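Local coordinates for E3 SUMO-protein ligase SIZ2 (Saccharomyces cerevisiae, PDB 6U75) that acts as an E3 SUMO ligase that promotes attachment of SUMO to target proteins and contains a PINIT domain and a zinc-binding SP-RING, at residues N18-Q23 / G57-F62; D73-C78 / K128-S133; D245-N250 / G264-I269. All coordinates share one frame; numbering follows the deposited sequence.

Interaction 1 of 3, residues N18-Q23 / G57-F62; sequences NKKLKQ and GFSIPF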
loop_
_atom_site.group_PDB
_atom_site.type_symbol
_atom_site.label_atom_id
_atom_site.label_comp_id
_atom_site.label_asym_id
_atom_site.label_seq_id
_atom_site.Cartn_x
_atom_site.Cartn_y
_atom_site.Cartn_z
ATOM N N ASN A 18 8.354 -13.981 -17.618
ATOM C CA ASN A 18 8.000 -12.667 -18.130
ATOM C C ASN A 18 7.097 -12.818 -19.347
ATOM O O ASN A 18 7.101 -13.848 -20.025
ATOM C CB ASN A 18 9.253 -11.872 -18.504
ATOM C CG ASN A 18 10.255 -11.800 -17.374
ATOM O OD1 ASN A 18 10.216 -10.883 -16.553
ATOM N ND2 ASN A 18 11.161 -12.772 -17.321
ATOM N N LYS A 19 6.314 -11.777 -19.621
ATOM C CA LYS A 19 5.470 -11.813 -20.807
ATOM C C LYS A 19 5.025 -10.405 -21.172
ATOM O O LYS A 19 4.705 -9.600 -20.298
ATOM C CB LYS A 19 4.246 -12.713 -20.591
ATOM C CG LYS A 19 3.545 -13.131 -21.880
ATOM C CD LYS A 19 4.411 -14.072 -22.711
ATOM C CE LYS A 19 3.765 -14.411 -24.046
ATOM N NZ LYS A 19 2.883 -15.607 -23.964
ATOM N N LYS A 20 5.011 -10.120 -22.468
ATOM C CA LYS A 20 4.463 -8.875 -22.985
ATOM C C LYS A 20 3.052 -9.130 -23.499
ATOM O O LYS A 20 2.827 -10.065 -24.275
ATOM C CB LYS A 20 5.340 -8.307 -24.101
ATOM C CG LYS A 20 6.605 -7.609 -23.619
ATOM C CD LYS A 20 6.286 -6.404 -22.746
ATOM C CE LYS A 20 7.366 -5.339 -22.850
ATOM N NZ LYS A 20 7.337 -4.650 -24.172
ATOM N N LEU A 21 2.108 -8.310 -23.052
ATOM C CA LEU A 21 0.729 -8.357 -23.511
ATOM C C LEU A 21 0.509 -7.211 -24.489
ATOM O O LEU A 21 0.649 -6.040 -24.116
ATOM C CB LEU A 21 -0.243 -8.256 -22.337
ATOM C CG LEU A 21 -0.883 -9.558 -21.860
ATOM C CD1 LEU A 21 -1.757 -9.295 -20.647
ATOM C CD2 LEU A 21 -1.693 -10.196 -22.977
ATOM N N LYS A 22 0.174 -7.549 -25.728
ATOM C CA LYS A 22 -0.014 -6.559 -26.776
ATOM C C LYS A 22 -1.482 -6.160 -26.884
ATOM O O LYS A 22 -2.381 -6.852 -26.399
ATOM C CB LYS A 22 0.485 -7.098 -28.117
ATOM C CG LYS A 22 -0.218 -8.354 -28.600
ATOM C CD LYS A 22 0.316 -8.779 -29.958
ATOM C CE LYS A 22 -0.409 -9.999 -30.500
ATOM N NZ LYS A 22 0.065 -10.359 -31.867
ATOM N N GLN A 23 -1.714 -5.020 -27.533
ATOM C CA GLN A 23 -3.070 -4.514 -27.692
ATOM C C GLN A 23 -3.930 -5.510 -28.458
ATOM O O GLN A 23 -3.467 -6.171 -29.391
ATOM C CB GLN A 23 -3.055 -3.170 -28.420
ATOM C CG GLN A 23 -2.764 -1.982 -27.521
ATOM C CD GLN A 23 -2.842 -0.659 -28.255
ATOM O OE1 GLN A 23 -1.886 0.116 -28.261
ATOM N NE2 GLN A 23 -3.985 -0.390 -28.873
ATOM N N GLY A 57 2.359 -4.367 -15.125
ATOM C CA GLY A 57 2.569 -2.938 -15.227
ATOM C C GLY A 57 2.378 -2.451 -16.649
ATOM O O GLY A 57 2.427 -3.225 -17.604
ATOM N N PHE A 58 2.147 -1.147 -16.773
ATOM C CA PHE A 58 2.062 -0.535 -18.092
ATOM C C PHE A 58 3.415 -0.617 -18.785
ATOM O O PHE A 58 4.445 -0.253 -18.208
ATOM C CB PHE A 58 1.612 0.923 -17.983
ATOM C CG PHE A 58 0.138 1.092 -17.728
ATOM C CD1 PHE A 58 -0.798 0.362 -18.446
ATOM C CD2 PHE A 58 -0.310 1.987 -16.772
ATOM C CE1 PHE A 58 -2.149 0.521 -18.212
ATOM C CE2 PHE A 58 -1.661 2.150 -16.534
ATOM C CZ PHE A 58 -2.582 1.415 -17.254
ATOM N N SER A 59 3.411 -1.099 -20.024
ATOM C CA SER A 59 4.629 -1.271 -20.814
ATOM C C SER A 59 4.742 -0.080 -21.758
ATOM O O SER A 59 4.205 -0.086 -22.867
ATOM C CB SER A 59 4.600 -2.593 -21.573
ATOM O OG SER A 59 5.719 -2.710 -22.434
ATOM N N ILE A 60 5.448 0.953 -21.310
ATOM C CA ILE A 60 5.650 2.152 -22.119
ATOM C C ILE A 60 6.549 1.777 -23.292
ATOM O O ILE A 60 7.689 1.340 -23.077
ATOM C CB ILE A 60 6.254 3.296 -21.287
ATOM C CG1 ILE A 60 5.358 3.595 -20.081
ATOM C CG2 ILE A 60 6.432 4.542 -22.151
ATOM C CD1 ILE A 60 5.847 4.730 -19.210
ATOM N N PRO A 61 6.093 1.917 -24.532
ATOM C CA PRO A 61 6.911 1.509 -25.676
ATOM C C PRO A 61 7.879 2.606 -26.102
ATOM O O PRO A 61 7.847 3.735 -25.609
ATOM C CB PRO A 61 5.863 1.246 -26.763
ATOM C CG PRO A 61 4.789 2.231 -26.463
ATOM C CD PRO A 61 4.773 2.416 -24.961
ATOM N N PHE A 62 8.753 2.244 -27.039
ATOM C CA PHE A 62 9.703 3.135 -27.693
ATOM C C PHE A 62 10.860 3.540 -26.789
ATOM O O PHE A 62 11.735 4.291 -27.236
ATOM C CB PHE A 62 9.023 4.407 -28.222
ATOM C CG PHE A 62 7.735 4.143 -28.947
ATOM C CD1 PHE A 62 7.633 3.092 -29.842
ATOM C CD2 PHE A 62 6.621 4.931 -28.716
ATOM C CE1 PHE A 62 6.449 2.841 -30.505
ATOM C CE2 PHE A 62 5.432 4.684 -29.374
ATOM C CZ PHE A 62 5.346 3.638 -30.269
#

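Interaction 2 of 3, residues D73-C78 / K128-S133; sequences DFPYPC and KEYSIS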
loop_
_atom_site.group_PDB
_atom_site.type_symbol
_atom_site.label_atom_id
_atom_site.label_comp_id
_atom_site.label_asym_id
_atom_site.label_seq_id
_atom_site.Cartn_x
_atom_site.Cartn_y
_atom_site.Cartn_z
ATOM N N ASP A 73 -0.141 -2.205 -12.582
ATOM C CA ASP A 73 -1.349 -1.968 -13.365
ATOM C C ASP A 73 -1.699 -3.253 -14.100
ATOM O O ASP A 73 -0.960 -3.682 -14.993
ATOM C CB ASP A 73 -1.159 -0.812 -14.346
ATOM C CG ASP A 73 -1.350 0.542 -13.695
ATOM O OD1 ASP A 73 -2.406 0.753 -13.064
ATOM O OD2 ASP A 73 -0.443 1.394 -13.809
ATOM N N PHE A 74 -2.808 -3.869 -13.715
ATOM C CA PHE A 74 -3.350 -5.012 -14.430
ATOM C C PHE A 74 -4.373 -4.549 -15.461
ATOM O O PHE A 74 -5.023 -3.514 -15.279
ATOM C CB PHE A 74 -4.019 -5.983 -13.461
ATOM C CG PHE A 74 -3.071 -6.939 -12.797
ATOM C CD1 PHE A 74 -2.395 -6.581 -11.645
ATOM C CD2 PHE A 74 -2.866 -8.204 -13.320
ATOM C CE1 PHE A 74 -1.528 -7.464 -11.031
ATOM C CE2 PHE A 74 -2.001 -9.091 -12.711
ATOM C CZ PHE A 74 -1.332 -8.720 -11.565
ATOM N N PRO A 75 -4.544 -5.286 -16.557
ATOM C CA PRO A 75 -5.627 -4.958 -17.494
ATOM C C PRO A 75 -6.979 -5.248 -16.860
ATOM O O PRO A 75 -7.213 -6.341 -16.344
ATOM C CB PRO A 75 -5.354 -5.872 -18.693
ATOM C CG PRO A 75 -4.575 -7.011 -18.130
ATOM C CD PRO A 75 -3.755 -6.447 -17.007
ATOM N N TYR A 76 -7.868 -4.255 -16.890
ATOM C CA TYR A 76 -9.206 -4.433 -16.350
ATOM C C TYR A 76 -10.225 -4.431 -17.478
ATOM O O TYR A 76 -10.236 -3.490 -18.284
ATOM C CB TYR A 76 -9.552 -3.331 -15.344
ATOM C CG TYR A 76 -10.925 -3.506 -14.738
ATOM C CD1 TYR A 76 -11.133 -4.395 -13.691
ATOM C CD2 TYR A 76 -12.019 -2.799 -15.222
ATOM C CE1 TYR A 76 -12.387 -4.567 -13.136
ATOM C CE2 TYR A 76 -13.277 -2.964 -14.673
ATOM C CZ TYR A 76 -13.456 -3.849 -13.632
ATOM O OH TYR A 76 -14.705 -4.020 -13.082
ATOM N N PRO A 77 -11.098 -5.446 -17.576
ATOM C CA PRO A 77 -11.187 -6.625 -16.708
ATOM C C PRO A 77 -10.143 -7.685 -17.036
ATOM O O PRO A 77 -9.594 -7.691 -18.137
ATOM C CB PRO A 77 -12.588 -7.153 -16.995
ATOM C CG PRO A 77 -12.795 -6.808 -18.427
ATOM C CD PRO A 77 -12.160 -5.450 -18.597
ATOM N N CYS A 78 -9.889 -8.580 -16.085
ATOM C CA CYS A 78 -8.945 -9.668 -16.283
ATOM C C CYS A 78 -9.399 -10.870 -15.474
ATOM O O CYS A 78 -9.911 -10.720 -14.361
ATOM C CB CYS A 78 -7.527 -9.273 -15.859
ATOM S SG CYS A 78 -7.429 -8.534 -14.211
ATOM N N LYS A 128 -3.780 -0.982 -23.900
ATOM C CA LYS A 128 -2.378 -0.637 -23.731
ATOM C C LYS A 128 -1.568 -1.904 -23.502
ATOM O O LYS A 128 -2.088 -2.911 -23.016
ATOM C CB LYS A 128 -2.178 0.333 -22.558
ATOM C CG LYS A 128 -2.633 1.757 -22.850
ATOM C CD LYS A 128 -2.661 2.617 -21.592
ATOM C CE LYS A 128 -1.273 2.813 -21.000
ATOM N NZ LYS A 128 -1.308 3.665 -19.778
ATOM N N GLU A 129 -0.290 -1.848 -23.861
ATOM C CA GLU A 129 0.590 -2.990 -23.676
ATOM C C GLU A 129 0.983 -3.123 -22.209
ATOM O O GLU A 129 1.137 -2.131 -21.494
ATOM C CB GLU A 129 1.840 -2.852 -24.545
ATOM C CG GLU A 129 1.548 -2.806 -26.034
ATOM C CD GLU A 129 2.803 -2.669 -26.873
ATOM O OE1 GLU A 129 2.739 -2.026 -27.942
ATOM O OE2 GLU A 129 3.855 -3.200 -26.460
ATOM N N TYR A 130 1.139 -4.369 -21.766
ATOM C CA TYR A 130 1.448 -4.661 -20.374
ATOM C C TYR A 130 2.685 -5.543 -20.279
ATOM O O TYR A 130 2.986 -6.323 -21.184
ATOM C CB TYR A 130 0.270 -5.356 -19.670
ATOM C CG TYR A 130 -0.947 -4.477 -19.483
ATOM C CD1 TYR A 130 -1.938 -4.413 -20.453
ATOM C CD2 TYR A 130 -1.108 -3.716 -18.334
ATOM C CE1 TYR A 130 -3.051 -3.611 -20.286
ATOM C CE2 TYR A 130 -2.218 -2.914 -18.157
ATOM C CZ TYR A 130 -3.186 -2.865 -19.136
ATOM O OH TYR A 130 -4.294 -2.067 -18.964
ATOM N N SER A 131 3.403 -5.397 -19.169
ATOM C CA SER A 131 4.511 -6.268 -18.807
ATOM C C SER A 131 4.092 -7.115 -17.614
ATOM O O SER A 131 3.603 -6.581 -16.610
ATOM C CB SER A 131 5.765 -5.460 -18.467
ATOM O OG SER A 131 6.273 -4.791 -19.607
ATOM N N ILE A 132 4.287 -8.426 -17.730
ATOM C CA ILE A 132 3.939 -9.397 -16.702
ATOM C C ILE A 132 5.231 -10.010 -16.185
ATOM O O ILE A 132 6.047 -10.505 -16.974
ATOM C CB ILE A 132 3.003 -10.487 -17.257
ATOM C CG1 ILE A 132 1.700 -9.871 -17.776
ATOM C CG2 ILE A 132 2.723 -11.542 -16.199
ATOM C CD1 ILE A 132 0.805 -9.300 -16.695
ATOM N N SER A 133 5.413 -9.979 -14.866
ATOM C CA SER A 133 6.611 -10.497 -14.224
ATOM C C SER A 133 6.212 -11.331 -13.015
ATOM O O SER A 133 5.080 -11.262 -12.536
ATOM C CB SER A 133 7.554 -9.368 -13.786
ATOM O OG SER A 133 7.760 -8.438 -14.834
#

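Interaction 3 of 3, residues D245-N250 / G264-I269; sequences DNIIQN and GSWKPI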
loop_
_atom_site.group_PDB
_atom_site.type_symbol
_atom_site.label_atom_id
_atom_site.label_comp_id
_atom_site.label_asym_id
_atom_site.label_seq_id
_atom_site.Cartn_x
_atom_site.Cartn_y
_atom_site.Cartn_z
ATOM N N ASP A 245 -1.000 12.498 20.570
ATOM C CA ASP A 245 -0.783 11.301 21.375
ATOM C C ASP A 245 -0.900 11.612 22.862
ATOM O O ASP A 245 -1.546 10.870 23.612
ATOM C CB ASP A 245 0.585 10.699 21.057
ATOM C CG ASP A 245 0.872 9.448 21.860
ATOM O OD1 ASP A 245 0.219 8.414 21.603
ATOM O OD2 ASP A 245 1.750 9.498 22.747
ATOM N N ASN A 246 -0.285 12.710 23.307
ATOM C CA ASN A 246 -0.378 13.085 24.713
ATOM C C ASN A 246 -1.797 13.500 25.078
ATOM O O ASN A 246 -2.268 13.211 26.184
ATOM C CB ASN A 246 0.606 14.212 25.023
ATOM C CG ASN A 246 2.049 13.796 24.824
ATOM O OD1 ASN A 246 2.357 12.607 24.736
ATOM N ND2 ASN A 246 2.944 14.775 24.756
ATOM N N ILE A 247 -2.495 14.178 24.164
ATOM C CA ILE A 247 -3.885 14.540 24.439
ATOM C C ILE A 247 -4.726 13.285 24.639
ATOM O O ILE A 247 -5.584 13.231 25.528
ATOM C CB ILE A 247 -4.447 15.428 23.314
ATOM C CG1 ILE A 247 -3.754 16.792 23.333
ATOM C CG2 ILE A 247 -5.962 15.584 23.465
ATOM C CD1 ILE A 247 -4.248 17.757 22.277
ATOM N N ILE A 248 -4.491 12.258 23.821
ATOM C CA ILE A 248 -5.268 11.028 23.937
ATOM C C ILE A 248 -4.918 10.292 25.225
ATOM O O ILE A 248 -5.805 9.814 25.943
ATOM C CB ILE A 248 -5.049 10.135 22.703
ATOM C CG1 ILE A 248 -5.617 10.806 21.451
ATOM C CG2 ILE A 248 -5.692 8.770 22.917
ATOM C CD1 ILE A 248 -5.216 10.126 20.159
ATOM N N GLN A 249 -3.625 10.182 25.537
ATOM C CA GLN A 249 -3.215 9.459 26.737
ATOM C C GLN A 249 -3.718 10.124 28.011
ATOM O O GLN A 249 -3.719 9.485 29.069
ATOM C CB GLN A 249 -1.692 9.336 26.786
ATOM C CG GLN A 249 -1.103 8.444 25.702
ATOM C CD GLN A 249 -1.567 7.005 25.814
ATOM O OE1 GLN A 249 -2.705 6.680 25.479
ATOM N NE2 GLN A 249 -0.684 6.134 26.291
ATOM N N ASN A 250 -4.145 11.381 27.938
ATOM C CA ASN A 250 -4.639 12.128 29.088
ATOM C C ASN A 250 -6.093 12.535 28.881
ATOM O O ASN A 250 -6.501 13.653 29.205
ATOM C CB ASN A 250 -3.763 13.349 29.351
ATOM C CG ASN A 250 -2.291 12.995 29.467
ATOM O OD1 ASN A 250 -1.459 13.491 28.707
ATOM N ND2 ASN A 250 -1.964 12.126 30.417
ATOM N N GLY A 264 -2.179 26.865 22.778
ATOM C CA GLY A 264 -1.782 25.478 22.742
ATOM C C GLY A 264 -2.483 24.605 23.759
ATOM O O GLY A 264 -2.425 23.374 23.641
ATOM N N SER A 265 -3.137 25.201 24.754
ATOM C CA SER A 265 -3.925 24.442 25.710
ATOM C C SER A 265 -5.136 23.825 25.014
ATOM O O SER A 265 -5.509 24.199 23.898
ATOM C CB SER A 265 -4.370 25.337 26.865
ATOM O OG SER A 265 -5.128 26.436 26.391
ATOM N N TRP A 266 -5.762 22.865 25.693
ATOM C CA TRP A 266 -6.851 22.102 25.103
ATOM C C TRP A 266 -7.902 21.779 26.153
ATOM O O TRP A 266 -7.574 21.486 27.306
ATOM C CB TRP A 266 -6.326 20.813 24.459
ATOM C CG TRP A 266 -5.485 19.974 25.362
ATOM C CD1 TRP A 266 -4.137 20.072 25.552
ATOM C CD2 TRP A 266 -5.930 18.895 26.190
ATOM N NE1 TRP A 266 -3.716 19.123 26.452
ATOM C CE2 TRP A 266 -4.798 18.388 26.858
ATOM C CE3 TRP A 266 -7.176 18.310 26.433
ATOM C CZ2 TRP A 266 -4.875 17.325 27.754
ATOM C CZ3 TRP A 266 -7.250 17.257 27.322
ATOM C CH2 TRP A 266 -6.107 16.773 27.972
ATOM N N LYS A 267 -9.169 21.830 25.737
ATOM C CA LYS A 267 -10.304 21.608 26.624
ATOM C C LYS A 267 -11.200 20.521 26.042
ATOM O O LYS A 267 -11.572 20.599 24.860
ATOM C CB LYS A 267 -11.114 22.898 26.815
ATOM C CG LYS A 267 -10.317 24.074 27.344
ATOM C CD LYS A 267 -11.125 25.360 27.265
ATOM C CE LYS A 267 -10.420 26.507 27.965
ATOM N NZ LYS A 267 -8.966 26.542 27.653
ATOM N N PRO A 268 -11.577 19.505 26.817
ATOM C CA PRO A 268 -12.561 18.539 26.311
ATOM C C PRO A 268 -13.878 19.224 25.976
ATOM O O PRO A 268 -14.382 20.051 26.739
ATOM C CB PRO A 268 -12.718 17.548 27.470
ATOM C CG PRO A 268 -11.466 17.678 28.259
ATOM C CD PRO A 268 -11.052 19.113 28.137
ATOM N N ILE A 269 -14.432 18.876 24.818
ATOM C CA ILE A 269 -15.722 19.411 24.396
ATOM C C ILE A 269 -16.817 18.407 24.742
ATOM O O ILE A 269 -17.242 17.623 23.894
ATOM C CB ILE A 269 -15.736 19.747 22.892
ATOM C CG1 ILE A 269 -14.628 20.752 22.563
ATOM C CG2 ILE A 269 -17.100 20.300 22.476
ATOM C CD1 ILE A 269 -14.580 21.165 21.103
#

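Interaction 1 of 3, residues N18-Q23 / G57-F62
Lys-20 reaches for Ser-59 with the far half of its side chain, and these two residues make the whole contact. From CB, which points neither at Ser-59 nor away from it, the chain bends at chi2 (-62°), and CB and CG stay too far back to touch the serine. CD is the first atom to approach: Lys-20 CD lies 3.8 Å from Ser-59 OG. On the way the chain also passes Ser-131 of the intervening strand. Lys-20 CE comes to 3.1 Å from Ser-59 OG, as close as NZ does. A second bend, at chi4 (71°), turns the ammonium group so that Lys-20 NZ donates a weak hydrogen bond to Ser-59 OG, 3.1 Å long. The serine meets it with OG anti to its own backbone N (chi1 175°). The hydroxyl has another partner, the carboxylate of Glu-65, whose other oxygen is bound by Ser-131 OG, so the lysine meets a serine that is also tied to Glu-65. Only a small surface is buried: Ser-59 is enclosed, whereas Lys-20 remains exposed. Strands 12-21 and 50-58 are not direct neighbours here. Strand 130-139 runs between them, its backbone hydrogen-bonded to Lys-19 and Leu-21 on one flank and to Gly-57 on the other, and Lys-20 bridges over it within the antiparallel sheet of the PINIT domain.

Interaction 2 of 3, residues D73-C78 / K128-S133
With CG anti to its carbonyl carbon (chi1 -68°) and the ring turned by a chi2 of 90°, Tyr-130 presents one face of its ring to Pro-75. The pyrrolidine ring lies across that face: Pro-75 CD stands over the middle, 4.0 Å from the centroid of the Tyr-130 ring and only 9° off the normal, a CH-pi contact. Pro-75 CB rests farther out on the same face, 3.6 Å from Tyr-130 CE1, and Pro-75 CA approaches the phenol end, 3.5 Å from Tyr-130 OH. A different side of the tyrosine meets Asp-73, whose backbone O lies near the ring plane at the edge, 3.3 Å from Tyr-130 CD2. That carbonyl also accepts a hydrogen bond from Ser-56 OG, which ties the loop to strand 50-58. Phe-58 approaches from the other side of the tyrosine ring plane, the two rings inclined to each other. Replacing Tyr-130 with an alanine would probably open a gap beneath Pro-75 and strip Phe-58 of its aromatic neighbour, leaving the loop less firmly seated. All the touching residues are buried. The arrangement is a proline-on-tyrosine CH-pi contact within the PINIT domain: an irregular connection, leading from strand 50-58 of one antiparallel sheet to strand 79-82 of another, is laid against an aromatic side chain of strand 130-139.

Interaction 3 of 3, residues D245-N250 / G264-I269
Aliphatic-on-indole packing joins Ile-247, near the C-terminal end of helix 242-249, to Trp-266, on strand 266-268 close to the end of the chain. The main element is a CH-pi contact. Ile-247 CG1 sits over the five-membered ring of Trp-266, 3.9 Å from its centroid and 7° off the normal, so the methylene faces the ring almost squarely. With respect to the whole indole the approach is offset toward the rim. CG1 lies beside the backbone N of Ile-247 (chi1 -68°), and the extended chi2 carries the terminal methyl onward over the same part of the indole: Ile-247 CD1 is 4.0 Å from Trp-266 CG. The two side chains lie alongside one another and point opposite ways. Trp-266 has CG between its backbone N and carbonyl carbon (chi1 52°), a setting that projects the indole toward the helix.

The far end of the indole meets the turn where the helix stops. Asn-250, the first residue to leave helical geometry, places its backbone O near the indole plane at the edge, 3.4 Å from Trp-266 CH2, while its CB lies 4.4 Å from the same carbon. One residue therefore packs over the face of the tryptophan and another at its rim.

Ile-247 also touches Leu-183 of strand 181-184, so the helix meets two strands of a three-stranded antiparallel sheet through this one side chain. Val-258 and Ile-260, on the middle strand 257-260, flank the indole. Away from the zinc site of Cys-203, His-205, Cys-226 and Cys-229, this is helix-on-sheet packing that ties helix 242-249 to the chain's last strand, probably as in the related ligase Siz1, where a C-terminal domain (SP-CTD) packs on the SP-RING.

In the fold
Interactions 1 and 2 belong to one neighbourhood, their centres 8 Å apart in the PINIT domain. They share the antiparallel sheet that holds strands 12-21, 50-58 and 130-139. Gly-57 O and Ser-131 N, 2.8 Å apart, form a probable hydrogen bond between the two sites. Interaction 3 stands at the other end of the elongated chain, between helix 242-249 and strand 266-268 in the C-terminal part, which holds the SP-RING, with its centre 53 Å from interaction 1 and 48 Å from interaction 2. The contacts close one after another along the sequence, without interleaving, in keeping with a ligase built from separately packed modules.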